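Local structure of porin (2POR) at residues S32-T35 / L39-G42; M72-G77 / R110-D115. The protein forms channels, as a homotrimer of barrels in the outer membrane, that let small hydrophilic solutes up to about 0.6 kDa diffuse passively. All coordinates share one frame; numbering follows the deposited sequence.

Interaction 1: S32-T35 / L39-G42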
loop_
_atom_site.group_PDB
_atom_site.type_symbol
_atom_site.label_atom_id
_atom_site.label_comp_id
_atom_site.label_asym_id
_atom_site.label_seq_id
_atom_site.Cartn_x
_atom_site.Cartn_y
_atom_site.Cartn_z
ATOM N N SER A 32 0.048 -13.287 -14.973
ATOM C CA SER A 32 0.508 -14.477 -15.710
ATOM C C SER A 32 0.782 -14.193 -17.181
ATOM O O SER A 32 0.315 -13.155 -17.705
ATOM C CB SER A 32 -0.532 -15.610 -15.596
ATOM O OG SER A 32 -1.825 -15.094 -15.871
ATOM N N GLY A 33 1.632 -15.066 -17.730
ATOM C CA GLY A 33 2.049 -14.968 -19.116
ATOM C C GLY A 33 2.667 -16.288 -19.580
ATOM O O GLY A 33 2.893 -17.203 -18.778
ATOM N N THR A 34 2.952 -16.391 -20.895
ATOM C CA THR A 34 3.476 -17.587 -21.530
ATOM C C THR A 34 4.432 -17.109 -22.599
ATOM O O THR A 34 4.106 -16.159 -23.313
ATOM C CB THR A 34 2.366 -18.405 -22.231
ATOM O OG1 THR A 34 1.372 -18.642 -21.268
ATOM C CG2 THR A 34 2.808 -19.769 -22.694
ATOM N N THR A 35 5.593 -17.724 -22.753
ATOM C CA THR A 35 6.516 -17.264 -23.760
ATOM C C THR A 35 6.105 -18.021 -25.038
ATOM O O THR A 35 5.291 -18.953 -25.001
ATOM C CB THR A 35 7.939 -17.629 -23.348
ATOM O OG1 THR A 35 8.003 -19.061 -23.293
ATOM C CG2 THR A 35 8.311 -17.025 -21.966
ATOM N N LEU A 39 6.915 -21.639 -22.011
ATOM C CA LEU A 39 7.324 -21.525 -20.605
ATOM C C LEU A 39 6.265 -20.610 -19.987
ATOM O O LEU A 39 5.795 -19.646 -20.604
ATOM C CB LEU A 39 8.666 -20.845 -20.447
ATOM C CG LEU A 39 9.818 -21.563 -21.079
ATOM C CD1 LEU A 39 11.084 -20.797 -20.847
ATOM C CD2 LEU A 39 9.899 -22.921 -20.507
ATOM N N GLU A 40 5.797 -20.870 -18.782
ATOM C CA GLU A 40 4.776 -20.067 -18.151
ATOM C C GLU A 40 5.500 -19.199 -17.109
ATOM O O GLU A 40 6.490 -19.623 -16.502
ATOM C CB GLU A 40 3.782 -20.955 -17.441
ATOM C CG GLU A 40 3.061 -22.005 -18.300
ATOM C CD GLU A 40 2.139 -21.398 -19.351
ATOM O OE1 GLU A 40 1.473 -20.400 -19.079
ATOM O OE2 GLU A 40 2.083 -21.940 -20.452
ATOM N N PHE A 41 5.046 -17.995 -16.879
ATOM C CA PHE A 41 5.677 -17.126 -15.903
ATOM C C PHE A 41 4.591 -16.376 -15.178
ATOM O O PHE A 41 3.440 -16.317 -15.650
ATOM C CB PHE A 41 6.644 -16.201 -16.633
ATOM C CG PHE A 41 6.118 -15.261 -17.722
ATOM C CD1 PHE A 41 5.622 -14.011 -17.416
ATOM C CD2 PHE A 41 6.216 -15.653 -19.054
ATOM C CE1 PHE A 41 5.230 -13.138 -18.414
ATOM C CE2 PHE A 41 5.823 -14.781 -20.054
ATOM C CZ PHE A 41 5.336 -13.532 -19.736
ATOM N N GLY A 42 4.886 -15.806 -14.019
ATOM C CA GLY A 42 3.860 -15.093 -13.305
ATOM C C GLY A 42 4.450 -14.419 -12.059
ATOM O O GLY A 42 5.658 -14.518 -11.834
#
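Thr34 OG1 donates to Glu40 OE1 over 2.8 Å, a side-chain bond bridging a beta hairpin of the sixteen-stranded porin barrel. The two side chains run alongside each other on one face of the sheet. Because the glutamate bends at chi2 (-66°), its carboxylate folds back to the threonine, whose hydroxyl meets OE1 from above the carboxylate plane; Thr34 CG2 lies beside OE2. Thr34 and Glu40 form a non-hydrogen-bonded pair, as do Ser32 and Gly42, flanking the hydrogen-bonded pair Gly33 and Phe41. In that central pair Gly33 N reaches Phe41 O and Phe41 N returns to Gly33 O, both at 3.0 Å.

On the other face the principle is aromatic rescue of glycine. Phe41 CG sits between its own backbone N and carbonyl carbon (chi1 60°), which swings the ring across the neighbouring strand. Gly33 CA stands 3.7 Å from the ring centroid, 15° off the normal, a CH-pi contact that a beta carbon on Gly33 would block by clashing with CZ. Thr35 CG2 approaches the ring obliquely, and Phe299 of a second subunit stacks on it, carrying the hairpin into the trimer interface. A serine in place of Phe41 would probably leave the backbone of Gly33 uncovered and Phe299 of that subunit without its stacking partner.

Toward the turn, Thr35 and Leu39 grip each other twice: Thr35 N donates to Leu39 O at 2.9 Å, while Leu39 N donates to Thr35 OG1 at 3.1 Å.

Interaction 2: M72-G77 / R110-D115; sequences MGDALG and RLTAED
Thr112 meets Gly73 and Asp74 through a single methyl, and that is all the direct packing here. Its CG2 lies 3.9 Å from Gly73 O and equally far from Asp74 CA, with Asp74 CB a little further off. No direct hydrogen bond spans the two segments, and only 96 Å² of surface is buried between them. The contact illustrates how the stems of a long loop can be paired without a beta ladder: 72-77 leaves strand 68-73, and the loop segment 110-115 returns toward strand 118-125. The loop between them matches the one that in general porins folds into the barrel and narrows the pore, and it carries residues of the calcium sites, among them Glu80 and Asp108.

The polar part is carried by one water. It donates to Asp74 OD1 at 2.7 Å and to Ala75 O at 2.8 Å, and accepts from Thr112 OG1 at 2.6 Å. With the hydroxyl beside the backbone N (chi1 -44°) and the methyl anti to that N, the two branches of Thr112 part: OG1 turns to the water, CG2 to Gly73 and Asp74. Asp74 extends with CG anti to its backbone N (chi1 -176°), which carries OD1 to the same water.

The backbone itself bends here. Asp74 is the centre of an inverse gamma turn closed by a weak bond from Ala75 N to Gly73 O, and Gly73 adopts angles that call for glycine.

Asp74 OD2 lies close to Asp58 OD1, a like-charged pair that may raise the affinity of one of them for a proton. With both water hydrogens going to Asp74 and Ala75, the water must be an acceptor toward Thr112, which fixes the direction of its hydroxyl hydrogen.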
loop_
_atom_site.group_PDB
_atom_site.type_symbol
_atom_site.label_atom_id
_atom_site.label_comp_id
_atom_site.label_asym_id
_atom_site.label_seq_id
_atom_site.Cartn_x
_atom_site.Cartn_y
_atom_site.Cartn_z
ATOM N N MET A 72 10.917 -16.997 -6.782
ATOM C CA MET A 72 11.816 -16.198 -5.951
ATOM C C MET A 72 10.963 -15.159 -5.277
ATOM O O MET A 72 10.050 -14.612 -5.922
ATOM C CB MET A 72 12.842 -15.554 -6.827
ATOM C CG MET A 72 13.952 -14.847 -6.022
ATOM S SD MET A 72 15.279 -14.209 -7.050
ATOM C CE MET A 72 16.035 -15.727 -7.502
ATOM N N GLY A 73 11.192 -14.914 -3.973
ATOM C CA GLY A 73 10.513 -13.855 -3.228
ATOM C C GLY A 73 10.221 -14.403 -1.854
ATOM O O GLY A 73 11.039 -15.125 -1.283
ATOM N N ASP A 74 9.014 -14.193 -1.367
ATOM C CA ASP A 74 8.607 -14.703 -0.098
ATOM C C ASP A 74 8.042 -16.105 -0.336
ATOM O O ASP A 74 6.837 -16.329 -0.307
ATOM C CB ASP A 74 7.588 -13.711 0.505
ATOM C CG ASP A 74 7.099 -14.022 1.923
ATOM O OD1 ASP A 74 7.462 -15.067 2.499
ATOM O OD2 ASP A 74 6.328 -13.212 2.458
ATOM N N ALA A 75 8.915 -17.085 -0.532
ATOM C CA ALA A 75 8.561 -18.473 -0.844
ATOM C C ALA A 75 8.592 -19.394 0.348
ATOM O O ALA A 75 9.233 -19.102 1.372
ATOM C CB ALA A 75 9.531 -19.021 -1.893
ATOM N N LEU A 76 7.901 -20.509 0.245
ATOM C CA LEU A 76 7.918 -21.531 1.249
ATOM C C LEU A 76 9.204 -22.268 1.137
ATOM O O LEU A 76 9.884 -22.170 0.123
ATOM C CB LEU A 76 6.807 -22.527 1.056
ATOM C CG LEU A 76 5.414 -21.919 1.117
ATOM C CD1 LEU A 76 4.433 -23.021 0.814
ATOM C CD2 LEU A 76 5.128 -21.268 2.484
ATOM N N GLY A 77 9.635 -22.970 2.177
ATOM C CA GLY A 77 10.814 -23.789 2.004
ATOM C C GLY A 77 10.351 -25.126 1.400
ATOM O O GLY A 77 9.138 -25.389 1.401
ATOM N N ARG A 110 11.508 -17.021 7.434
ATOM C CA ARG A 110 12.609 -17.244 8.394
ATOM C C ARG A 110 13.739 -16.250 8.101
ATOM O O ARG A 110 14.192 -15.528 8.997
ATOM C CB ARG A 110 13.142 -18.689 8.286
ATOM C CG ARG A 110 14.269 -19.068 9.259
ATOM C CD ARG A 110 13.668 -19.004 10.686
ATOM N NE ARG A 110 12.859 -20.194 10.907
ATOM C CZ ARG A 110 11.746 -20.283 11.631
ATOM N NH1 ARG A 110 11.279 -19.216 12.238
ATOM N NH2 ARG A 110 11.102 -21.438 11.789
ATOM N N LEU A 111 14.206 -16.137 6.861
ATOM C CA LEU A 111 15.240 -15.201 6.500
ATOM C C LEU A 111 14.833 -14.177 5.461
ATOM O O LEU A 111 15.604 -13.267 5.131
ATOM C CB LEU A 111 16.425 -15.982 6.004
ATOM C CG LEU A 111 17.179 -16.782 7.046
ATOM C CD1 LEU A 111 18.259 -17.608 6.436
ATOM C CD2 LEU A 111 17.823 -15.805 7.985
ATOM N N THR A 112 13.617 -14.280 4.906
ATOM C CA THR A 112 13.179 -13.374 3.850
ATOM C C THR A 112 13.090 -11.977 4.449
ATOM O O THR A 112 12.549 -11.837 5.551
ATOM C CB THR A 112 11.791 -13.820 3.332
ATOM O OG1 THR A 112 11.870 -15.238 3.200
ATOM C CG2 THR A 112 11.395 -13.113 2.054
ATOM N N ALA A 113 13.533 -10.931 3.768
ATOM C CA ALA A 113 13.504 -9.586 4.308
ATOM C C ALA A 113 13.636 -8.595 3.167
ATOM O O ALA A 113 13.782 -9.009 2.008
ATOM C CB ALA A 113 14.692 -9.427 5.280
ATOM N N GLU A 114 13.639 -7.291 3.487
ATOM C CA GLU A 114 13.777 -6.256 2.505
ATOM C C GLU A 114 15.002 -6.516 1.674
ATOM O O GLU A 114 16.055 -6.886 2.185
ATOM C CB GLU A 114 13.855 -4.948 3.237
ATOM C CG GLU A 114 14.059 -3.798 2.258
ATOM C CD GLU A 114 13.970 -2.360 2.793
ATOM O OE1 GLU A 114 13.914 -2.171 4.004
ATOM O OE2 GLU A 114 13.950 -1.423 1.988
ATOM N N ASP A 115 14.855 -6.473 0.351
ATOM C CA ASP A 115 15.921 -6.759 -0.609
ATOM C C ASP A 115 16.556 -8.120 -0.478
ATOM O O ASP A 115 17.711 -8.382 -0.874
ATOM C CB ASP A 115 17.060 -5.752 -0.511
ATOM C CG ASP A 115 16.723 -4.331 -0.855
ATOM O OD1 ASP A 115 15.802 -4.093 -1.643
ATOM O OD2 ASP A 115 17.411 -3.455 -0.347
HETATM O O HOH W 1 9.689 -16.660 2.721
#

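Interaction 1 comes wholly earlier in the chain than interaction 2; their centres are about 22 Å apart and their nearest atoms about 7 Å, so they do not meet directly. Both reach the same closed antiparallel sheet: 32-35 and 39-42 belong to the neighbouring strands 19-34 and 40-46, whereas 72-77 ends strand 68-73, two places further round, and 110-115 leads to strand 118-125, its neighbour in the barrel. They thus show two ways of joining consecutive strands, a tight hairpin turn with a regular ladder and a long loop whose stems share a water. Both also touch the second subunit, so this part of the barrel wall combines strand connection with trimer assembly.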